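Local coordinates for potential RNA-dependent RNA polymerase (Human picobirnavirus, PDB 5I62), which catalyses RNA-templated RNA synthesis from ribonucleoside triphosphates and probably serves both transcription and genome replication of a double-stranded RNA virus, at residues K10-P15 and P305-W310; A134-S139 and V217-I222; G481-I486 and Q528-R533. One frame throughout, in Å; residues are numbered along the deposited sequence.

Contact 1 of 3, residues K10-P15 and P305-W310; sequences KYFNIP and PLAYNW
The ring of F12 receives the A307 methyl at its edge, near the ring plane: CE2 lies 3.9 Å and CZ 4.0 Å from A307 CB. Round the indole of W310, the cross-contact partner is I14, whose terminal methyl CD1 meets the six-membered ring obliquely, 3.6 Å from CH2 and 4.1 Å from CZ2 of W310. These two side chains meet from opposite directions. W310, just after strand 306-309, has CG anti to the backbone N (chi1 -175°), which carries the indole to I14. Both aromatic groups also meet the ring of W8, with planes at about 50° to W310 and 40° to F12. Between the segments the contact is apolar; R20 adds a cation-pi contact to W310. The backbone N of W310 is bonded to N309 OD1 (2.7 Å), approaching from above the carboxamide plane, while N309 ND2 bonds to E312. Helix 17-28 supplies L19, which touches both F12 and W310. Strand 176-189 pairs in parallel with strand 306-309, whose A307 bonds through its backbone to A182; it also takes a backbone bond with K10 and packs V183 against F12. The N-terminal chain at the end of helix 5-11 is thus packed against the mixed sheet at strands 176-189 and 306-309.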
loop_
_atom_site.group_PDB
_atom_site.type_symbol
_atom_site.label_atom_id
_atom_site.label_comp_id
_atom_site.label_asym_id
_atom_site.label_seq_id
_atom_site.Cartn_x
_atom_site.Cartn_y
_atom_site.Cartn_z
ATOM N N LYS A 10 -24.763 -11.261 15.665
ATOM C CA LYS A 10 -25.113 -9.864 15.446
ATOM C C LYS A 10 -24.024 -9.108 14.695
ATOM O O LYS A 10 -24.278 -8.003 14.199
ATOM C CB LYS A 10 -25.396 -9.162 16.772
ATOM C CG LYS A 10 -26.548 -9.764 17.556
ATOM C CD LYS A 10 -26.699 -9.050 18.895
ATOM C CE LYS A 10 -27.755 -9.755 19.755
ATOM N NZ LYS A 10 -28.985 -10.014 18.939
ATOM N N TYR A 11 -22.823 -9.680 14.621
ATOM C CA TYR A 11 -21.715 -9.171 13.826
ATOM C C TYR A 11 -21.661 -9.801 12.445
ATOM O O TYR A 11 -21.270 -9.142 11.480
ATOM C CB TYR A 11 -20.389 -9.431 14.542
ATOM C CG TYR A 11 -20.208 -8.617 15.798
ATOM C CD1 TYR A 11 -20.780 -9.013 16.994
ATOM C CD2 TYR A 11 -19.443 -7.452 15.786
ATOM C CE1 TYR A 11 -20.616 -8.260 18.150
ATOM C CE2 TYR A 11 -19.267 -6.702 16.933
ATOM C CZ TYR A 11 -19.857 -7.107 18.109
ATOM O OH TYR A 11 -19.686 -6.356 19.255
ATOM N N PHE A 12 -22.042 -11.077 12.327
ATOM C CA PHE A 12 -21.984 -11.771 11.051
ATOM C C PHE A 12 -23.283 -12.502 10.773
ATOM O O PHE A 12 -23.962 -12.973 11.681
ATOM C CB PHE A 12 -20.819 -12.748 10.994
ATOM C CG PHE A 12 -19.493 -12.076 11.119
ATOM C CD1 PHE A 12 -18.882 -11.531 9.999
ATOM C CD2 PHE A 12 -18.913 -11.893 12.357
ATOM C CE1 PHE A 12 -17.679 -10.869 10.103
ATOM C CE2 PHE A 12 -17.693 -11.215 12.472
ATOM C CZ PHE A 12 -17.090 -10.711 11.341
ATOM N N ASN A 13 -23.598 -12.589 9.496
ATOM C CA ASN A 13 -24.763 -13.314 9.015
ATOM C C ASN A 13 -24.453 -14.801 9.141
ATOM O O ASN A 13 -23.580 -15.313 8.441
ATOM C CB ASN A 13 -25.041 -12.902 7.574
ATOM C CG ASN A 13 -26.343 -13.470 7.036
ATOM O OD1 ASN A 13 -27.387 -13.404 7.689
ATOM N ND2 ASN A 13 -26.283 -14.014 5.834
ATOM N N ILE A 14 -25.122 -15.483 10.082
ATOM C CA ILE A 14 -24.818 -16.884 10.480
ATOM C C ILE A 14 -26.058 -17.738 10.185
ATOM O O ILE A 14 -27.155 -17.356 10.581
ATOM C CB ILE A 14 -24.439 -16.984 12.004
ATOM C CG1 ILE A 14 -23.186 -16.166 12.346
ATOM C CG2 ILE A 14 -24.257 -18.428 12.478
ATOM C CD1 ILE A 14 -21.974 -16.472 11.483
ATOM N N PRO A 15 -25.885 -18.908 9.547
ATOM C CA PRO A 15 -24.591 -19.541 9.278
ATOM C C PRO A 15 -23.854 -19.001 8.048
ATOM O O PRO A 15 -24.438 -18.381 7.159
ATOM C CB PRO A 15 -24.958 -21.034 9.079
ATOM C CG PRO A 15 -26.499 -21.097 9.094
ATOM C CD PRO A 15 -26.991 -19.690 8.961
ATOM N N PRO A 305 -14.074 -2.446 16.145
ATOM C CA PRO A 305 -13.655 -3.713 16.752
ATOM C C PRO A 305 -13.001 -4.611 15.711
ATOM O O PRO A 305 -13.168 -4.422 14.506
ATOM C CB PRO A 305 -14.972 -4.319 17.274
ATOM C CG PRO A 305 -15.893 -3.112 17.452
ATOM C CD PRO A 305 -15.528 -2.209 16.309
ATOM N N LEU A 306 -12.246 -5.596 16.193
ATOM C CA LEU A 306 -11.546 -6.554 15.340
ATOM C C LEU A 306 -11.984 -7.976 15.656
ATOM O O LEU A 306 -11.755 -8.459 16.768
ATOM C CB LEU A 306 -10.036 -6.448 15.529
ATOM C CG LEU A 306 -9.202 -7.432 14.715
ATOM C CD1 LEU A 306 -9.331 -7.184 13.192
ATOM C CD2 LEU A 306 -7.742 -7.345 15.159
ATOM N N ALA A 307 -12.561 -8.659 14.661
ATOM C CA ALA A 307 -12.877 -10.086 14.764
ATOM C C ALA A 307 -11.649 -10.861 14.290
ATOM O O ALA A 307 -11.341 -10.890 13.101
ATOM C CB ALA A 307 -14.113 -10.433 13.941
ATOM N N TYR A 308 -10.933 -11.489 15.217
ATOM C CA TYR A 308 -9.679 -12.150 14.876
ATOM C C TYR A 308 -9.769 -13.672 14.926
ATOM O O TYR A 308 -8.816 -14.350 14.525
ATOM C CB TYR A 308 -8.547 -11.658 15.790
ATOM C CG TYR A 308 -8.804 -11.870 17.270
ATOM C CD1 TYR A 308 -8.378 -13.030 17.908
ATOM C CD2 TYR A 308 -9.454 -10.903 18.027
ATOM C CE1 TYR A 308 -8.605 -13.229 19.254
ATOM C CE2 TYR A 308 -9.689 -11.086 19.380
ATOM C CZ TYR A 308 -9.259 -12.254 19.988
ATOM O OH TYR A 308 -9.494 -12.451 21.330
ATOM N N ASN A 309 -10.892 -14.215 15.385
ATOM C CA ASN A 309 -11.150 -15.648 15.358
ATOM C C ASN A 309 -12.660 -15.835 15.403
ATOM O O ASN A 309 -13.403 -14.896 15.673
ATOM C CB ASN A 309 -10.455 -16.370 16.520
ATOM C CG ASN A 309 -10.412 -17.894 16.336
ATOM O OD1 ASN A 309 -10.790 -18.424 15.295
ATOM N ND2 ASN A 309 -9.940 -18.591 17.358
ATOM N N TRP A 310 -13.111 -17.057 15.111
ATOM C CA TRP A 310 -14.539 -17.340 15.215
ATOM C C TRP A 310 -15.004 -17.088 16.643
ATOM O O TRP A 310 -14.514 -17.716 17.583
ATOM C CB TRP A 310 -14.835 -18.780 14.805
ATOM C CG TRP A 310 -16.286 -19.073 14.786
ATOM C CD1 TRP A 310 -17.055 -19.492 15.833
ATOM C CD2 TRP A 310 -17.162 -18.950 13.668
ATOM N NE1 TRP A 310 -18.362 -19.650 15.430
ATOM C CE2 TRP A 310 -18.454 -19.335 14.102
ATOM C CE3 TRP A 310 -16.981 -18.575 12.335
ATOM C CZ2 TRP A 310 -19.557 -19.337 13.256
ATOM C CZ3 TRP A 310 -18.078 -18.583 11.488
ATOM C CH2 TRP A 310 -19.353 -18.961 11.955
#

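Contact 2 of 3, residues A134-S139 and V217-I222; sequences AVMKKS and VYQPLI
The carboxamide of Q219 comes up against V135 and M136, running obliquely past the valine and at about a right angle to the methionine. Extended beyond CG, Q219 spans the gap between backbones whose CA atoms, those of V135 and Q219, are 8.8 Å apart. M136 offers its CG, 3.4 Å from Q219 NE2, and, bent at chi3 (71°), also packs on F208, I212 and L215. Against V135 the fit is too tight: the modelled CG2 is 3.1 Å from Q219 CD, so the exact placement of this methyl is doubtful. The polar bond of Q219 is clearer: NE2 donates to T132 O. This side-chain-to-main-chain bond ties the C-terminal turn of helix 129-135 to helix 208-228 within the viral RNA polymerase family region. The same turn, which the chain leaves at M136, is also held from its own segment by a lysine. K138 folds back and NZ bonds to M136 O at 3.0 Å, tilted 20° from the carbonyl plane, and weakly to A134 O at 3.2 Å, with V133 O as a further acceptor. A positive ammonium among carbonyls at a helix C-terminus would probably suit the helix dipole. R150 of helix 150-157 touches both M136 and K138.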
loop_
_atom_site.group_PDB
_atom_site.type_symbol
_atom_site.label_atom_id
_atom_site.label_comp_id
_atom_site.label_asym_id
_atom_site.label_seq_id
_atom_site.Cartn_x
_atom_site.Cartn_y
_atom_site.Cartn_z
ATOM N N ALA A 134 -21.163 2.486 -7.053
ATOM C CA ALA A 134 -21.051 2.251 -8.492
ATOM C C ALA A 134 -19.597 2.206 -8.942
ATOM O O ALA A 134 -19.244 1.456 -9.861
ATOM C CB ALA A 134 -21.813 3.324 -9.264
ATOM N N VAL A 135 -18.728 2.983 -8.304
ATOM C CA VAL A 135 -17.355 3.017 -8.793
ATOM C C VAL A 135 -16.410 2.157 -7.951
ATOM O O VAL A 135 -15.271 1.928 -8.363
ATOM C CB VAL A 135 -16.872 4.472 -8.891
ATOM C CG1 VAL A 135 -17.936 5.342 -9.548
ATOM C CG2 VAL A 135 -16.590 4.983 -7.586
ATOM N N MET A 136 -16.867 1.646 -6.800
ATOM C CA MET A 136 -16.058 0.766 -5.964
ATOM C C MET A 136 -15.776 -0.566 -6.650
ATOM O O MET A 136 -16.528 -1.023 -7.518
ATOM C CB MET A 136 -16.749 0.471 -4.626
ATOM C CG MET A 136 -16.839 1.635 -3.680
ATOM S SD MET A 136 -17.831 1.177 -2.247
ATOM C CE MET A 136 -16.792 0.043 -1.356
ATOM N N LYS A 137 -14.696 -1.213 -6.207
ATOM C CA LYS A 137 -14.500 -2.624 -6.505
ATOM C C LYS A 137 -15.587 -3.439 -5.819
ATOM O O LYS A 137 -15.800 -3.315 -4.612
ATOM C CB LYS A 137 -13.136 -3.100 -6.011
ATOM C CG LYS A 137 -12.002 -2.874 -6.978
ATOM C CD LYS A 137 -10.676 -3.396 -6.426
ATOM C CE LYS A 137 -10.554 -4.899 -6.643
ATOM N NZ LYS A 137 -9.139 -5.345 -6.554
ATOM N N LYS A 138 -16.291 -4.266 -6.587
ATOM C CA LYS A 138 -17.353 -5.072 -6.004
ATOM C C LYS A 138 -17.057 -6.560 -6.139
ATOM O O LYS A 138 -17.893 -7.400 -5.775
ATOM C CB LYS A 138 -18.703 -4.659 -6.590
ATOM C CG LYS A 138 -19.002 -3.227 -6.113
ATOM C CD LYS A 138 -20.346 -2.685 -6.531
ATOM C CE LYS A 138 -20.400 -2.405 -8.008
ATOM N NZ LYS A 138 -19.413 -1.373 -8.435
ATOM N N SER A 139 -15.857 -6.898 -6.596
ATOM C CA SER A 139 -15.281 -8.225 -6.456
ATOM C C SER A 139 -14.728 -8.489 -5.064
ATOM O O SER A 139 -14.501 -9.659 -4.716
ATOM C CB SER A 139 -14.125 -8.399 -7.439
ATOM O OG SER A 139 -13.399 -9.577 -7.151
ATOM N N VAL A 217 -16.272 10.294 0.924
ATOM C CA VAL A 217 -15.323 11.402 1.001
ATOM C C VAL A 217 -14.037 11.048 0.264
ATOM O O VAL A 217 -13.539 11.830 -0.552
ATOM C CB VAL A 217 -15.016 11.783 2.459
ATOM C CG1 VAL A 217 -13.722 12.610 2.519
ATOM C CG2 VAL A 217 -16.162 12.576 3.048
ATOM N N TYR A 218 -13.476 9.874 0.539
ATOM C CA TYR A 218 -12.130 9.610 0.044
ATOM C C TYR A 218 -12.099 9.429 -1.470
ATOM O O TYR A 218 -11.098 9.772 -2.118
ATOM C CB TYR A 218 -11.530 8.407 0.757
ATOM C CG TYR A 218 -11.279 8.690 2.211
ATOM C CD1 TYR A 218 -10.354 9.660 2.590
ATOM C CD2 TYR A 218 -11.960 8.006 3.209
ATOM C CE1 TYR A 218 -10.115 9.946 3.924
ATOM C CE2 TYR A 218 -11.719 8.276 4.554
ATOM C CZ TYR A 218 -10.789 9.245 4.904
ATOM O OH TYR A 218 -10.534 9.525 6.231
ATOM N N GLN A 219 -13.184 8.893 -2.061
ATOM C CA GLN A 219 -13.231 8.750 -3.516
ATOM C C GLN A 219 -13.119 10.097 -4.223
ATOM O O GLN A 219 -12.200 10.272 -5.041
ATOM C CB GLN A 219 -14.508 8.001 -3.929
ATOM C CG GLN A 219 -14.344 6.698 -4.590
ATOM C CD GLN A 219 -15.708 6.031 -4.787
ATOM O OE1 GLN A 219 -16.708 6.698 -5.082
ATOM N NE2 GLN A 219 -15.749 4.724 -4.614
ATOM N N PRO A 220 -14.005 11.070 -3.978
ATOM C CA PRO A 220 -13.819 12.377 -4.630
ATOM C C PRO A 220 -12.520 13.069 -4.239
ATOM O O PRO A 220 -11.947 13.790 -5.061
ATOM C CB PRO A 220 -15.052 13.180 -4.180
ATOM C CG PRO A 220 -15.541 12.500 -2.977
ATOM C CD PRO A 220 -15.232 11.043 -3.169
ATOM N N LEU A 221 -12.044 12.871 -3.008
ATOM C CA LEU A 221 -10.773 13.461 -2.585
ATOM C C LEU A 221 -9.627 12.997 -3.477
ATOM O O LEU A 221 -8.846 13.803 -4.005
ATOM C CB LEU A 221 -10.489 13.091 -1.129
ATOM C CG LEU A 221 -9.263 13.754 -0.491
ATOM C CD1 LEU A 221 -9.522 13.926 0.988
ATOM C CD2 LEU A 221 -7.981 12.958 -0.682
ATOM N N ILE A 222 -9.492 11.684 -3.620
ATOM C CA ILE A 222 -8.406 11.130 -4.411
ATOM C C ILE A 222 -8.514 11.575 -5.864
ATOM O O ILE A 222 -7.508 11.956 -6.479
ATOM C CB ILE A 222 -8.372 9.602 -4.254
ATOM C CG1 ILE A 222 -7.863 9.260 -2.847
ATOM C CG2 ILE A 222 -7.482 8.975 -5.323
ATOM C CD1 ILE A 222 -8.145 7.837 -2.394
#

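Contact 3 of 3, residues G481-I486 and Q528-R533; sequences GFLDNI and QALKSR
A short 3-10 turn at 483-484, in which N485 N bonds to F482 O (3.1 Å), faces the last turn of helix 525-532, with the CA atoms of L483 and K531 7.2 Å apart. L483 lays its CD1 methyl against L530 CB at 3.8 Å, the two side chains crossing at about a right angle. L530 continues to L448, I468, L475 and L477, and L483 also meets L477, so this pair forms part of an apolar cluster with residues of helices 441-451 and 460-469. K531, extended beyond CG, reaches across to the turn, its CE 3.5 Å from L483 O. In the last helical turn A529 O accepts from S532 OG (2.9 Å) and from R533 NH1 (3.1 Å) on opposite faces of its carbonyl plane; R533 is fixed further by salt bridges to D465 and E461. D484 sends OD1 toward K531, but NZ stays 4.5 Å away, beyond a salt bridge, and the carboxylate's real partner is R534 NH1. Two nearby cations would probably favour the ionised carboxylate; the apolar contact across the segments is leucine on leucine, with at most a long-range attraction between D484 and K531.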
loop_
_atom_site.group_PDB
_atom_site.type_symbol
_atom_site.label_atom_id
_atom_site.label_comp_id
_atom_site.label_asym_id
_atom_site.label_seq_id
_atom_site.Cartn_x
_atom_site.Cartn_y
_atom_site.Cartn_z
ATOM N N GLY A 481 -2.502 -15.969 -29.936
ATOM C CA GLY A 481 -3.397 -14.839 -29.788
ATOM C C GLY A 481 -3.210 -14.011 -28.530
ATOM O O GLY A 481 -3.736 -12.892 -28.462
ATOM N N PHE A 482 -2.456 -14.503 -27.547
ATOM C CA PHE A 482 -2.464 -13.893 -26.220
ATOM C C PHE A 482 -2.012 -12.436 -26.263
ATOM O O PHE A 482 -2.727 -11.537 -25.807
ATOM C CB PHE A 482 -1.585 -14.706 -25.278
ATOM C CG PHE A 482 -1.516 -14.153 -23.893
ATOM C CD1 PHE A 482 -2.587 -14.286 -23.030
ATOM C CD2 PHE A 482 -0.379 -13.501 -23.455
ATOM C CE1 PHE A 482 -2.528 -13.777 -21.747
ATOM C CE2 PHE A 482 -0.308 -12.999 -22.167
ATOM C CZ PHE A 482 -1.387 -13.134 -21.314
ATOM N N LEU A 483 -0.820 -12.186 -26.805
ATOM C CA LEU A 483 -0.285 -10.827 -26.816
ATOM C C LEU A 483 -1.163 -9.890 -27.644
ATOM O O LEU A 483 -1.349 -8.719 -27.286
ATOM C CB LEU A 483 1.148 -10.835 -27.341
ATOM C CG LEU A 483 2.201 -11.396 -26.375
ATOM C CD1 LEU A 483 3.584 -11.334 -26.997
ATOM C CD2 LEU A 483 2.171 -10.640 -25.046
ATOM N N ASP A 484 -1.719 -10.395 -28.749
ATOM C CA ASP A 484 -2.563 -9.588 -29.624
ATOM C C ASP A 484 -3.904 -9.232 -28.997
ATOM O O ASP A 484 -4.569 -8.312 -29.480
ATOM C CB ASP A 484 -2.805 -10.317 -30.943
ATOM C CG ASP A 484 -1.622 -10.223 -31.886
ATOM O OD1 ASP A 484 -0.808 -9.291 -31.712
ATOM O OD2 ASP A 484 -1.499 -11.077 -32.794
ATOM N N ASN A 485 -4.333 -9.950 -27.957
ATOM C CA ASN A 485 -5.625 -9.703 -27.330
ATOM C C ASN A 485 -5.465 -9.425 -25.841
ATOM O O ASN A 485 -6.341 -9.768 -25.041
ATOM C CB ASN A 485 -6.577 -10.882 -27.557
ATOM C CG ASN A 485 -6.539 -11.415 -28.990
ATOM O OD1 ASN A 485 -6.214 -12.580 -29.228
ATOM N ND2 ASN A 485 -6.873 -10.555 -29.952
ATOM N N ILE A 486 -4.361 -8.776 -25.459
ATOM C CA ILE A 486 -3.917 -8.839 -24.068
ATOM C C ILE A 486 -4.837 -8.042 -23.151
ATOM O O ILE A 486 -5.111 -8.463 -22.019
ATOM C CB ILE A 486 -2.446 -8.398 -23.936
ATOM C CG1 ILE A 486 -1.990 -8.564 -22.492
ATOM C CG2 ILE A 486 -2.239 -6.966 -24.374
ATOM C CD1 ILE A 486 -1.352 -9.880 -22.203
ATOM N N GLN A 528 5.224 -4.486 -25.573
ATOM C CA GLN A 528 5.894 -4.020 -26.781
ATOM C C GLN A 528 7.204 -4.765 -27.004
ATOM O O GLN A 528 7.540 -5.125 -28.140
ATOM C CB GLN A 528 6.143 -2.515 -26.702
ATOM C CG GLN A 528 6.823 -1.953 -27.948
ATOM C CD GLN A 528 7.425 -0.573 -27.730
ATOM O OE1 GLN A 528 7.399 -0.034 -26.624
ATOM N NE2 GLN A 528 7.960 0.012 -28.804
ATOM N N ALA A 529 7.962 -5.005 -25.932
ATOM C CA ALA A 529 9.241 -5.693 -26.078
ATOM C C ALA A 529 9.050 -7.140 -26.529
ATOM O O ALA A 529 9.806 -7.644 -27.369
ATOM C CB ALA A 529 10.022 -5.625 -24.766
ATOM N N LEU A 530 8.049 -7.830 -25.982
ATOM C CA LEU A 530 7.788 -9.203 -26.403
ATOM C C LEU A 530 7.345 -9.260 -27.869
ATOM O O LEU A 530 7.869 -10.054 -28.657
ATOM C CB LEU A 530 6.740 -9.830 -25.491
ATOM C CG LEU A 530 7.252 -10.130 -24.085
ATOM C CD1 LEU A 530 6.080 -10.428 -23.168
ATOM C CD2 LEU A 530 8.237 -11.299 -24.122
ATOM N N LYS A 531 6.365 -8.427 -28.244
ATOM C CA LYS A 531 5.908 -8.369 -29.632
ATOM C C LYS A 531 7.047 -8.068 -30.599
ATOM O O LYS A 531 7.023 -8.522 -31.747
ATOM C CB LYS A 531 4.824 -7.308 -29.793
ATOM C CG LYS A 531 3.470 -7.668 -29.226
ATOM C CD LYS A 531 2.506 -6.519 -29.464
ATOM C CE LYS A 531 1.097 -6.879 -29.063
ATOM N NZ LYS A 531 0.215 -5.693 -29.191
ATOM N N SER A 532 8.037 -7.285 -30.171
ATOM C CA SER A 532 9.170 -7.022 -31.045
ATOM C C SER A 532 10.058 -8.248 -31.221
ATOM O O SER A 532 10.860 -8.292 -32.157
ATOM C CB SER A 532 9.990 -5.857 -30.506
ATOM O OG SER A 532 11.023 -6.328 -29.662
ATOM N N ARG A 533 9.936 -9.239 -30.343
ATOM C CA ARG A 533 10.697 -10.475 -30.442
ATOM C C ARG A 533 9.986 -11.532 -31.283
ATOM O O ARG A 533 10.442 -12.679 -31.326
ATOM C CB ARG A 533 10.995 -11.021 -29.042
ATOM C CG ARG A 533 12.209 -10.379 -28.369
ATOM C CD ARG A 533 12.073 -10.417 -26.853
ATOM N NE ARG A 533 13.263 -9.924 -26.166
ATOM C CZ ARG A 533 13.554 -8.634 -25.995
ATOM N NH1 ARG A 533 12.744 -7.695 -26.474
ATOM N NH2 ARG A 533 14.657 -8.281 -25.340
#

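How the contacts relate
Contact 2 lies, in sequence, within the long loop that contact 1 closes, and contact 3 follows both near the C-terminus. The centres of contacts 1 and 2 are about 25 Å apart, those of 2 and 3 about 32 Å, and those of 1 and 3 about 46 Å; none touch. Contact 1 joins the N-terminal chain to the mixed sheet containing strands 176-189 and 306-309, contact 2 joins helices 129-135 and 208-228, and contact 3 sets the loop before helix 486-491 against helix 525-532, beside helices 441-451 and 460-469. By the usual right-hand layout of such polymerases, these C-terminal helices probably form the thumb; the three contacts lie in well separated parts of the fold.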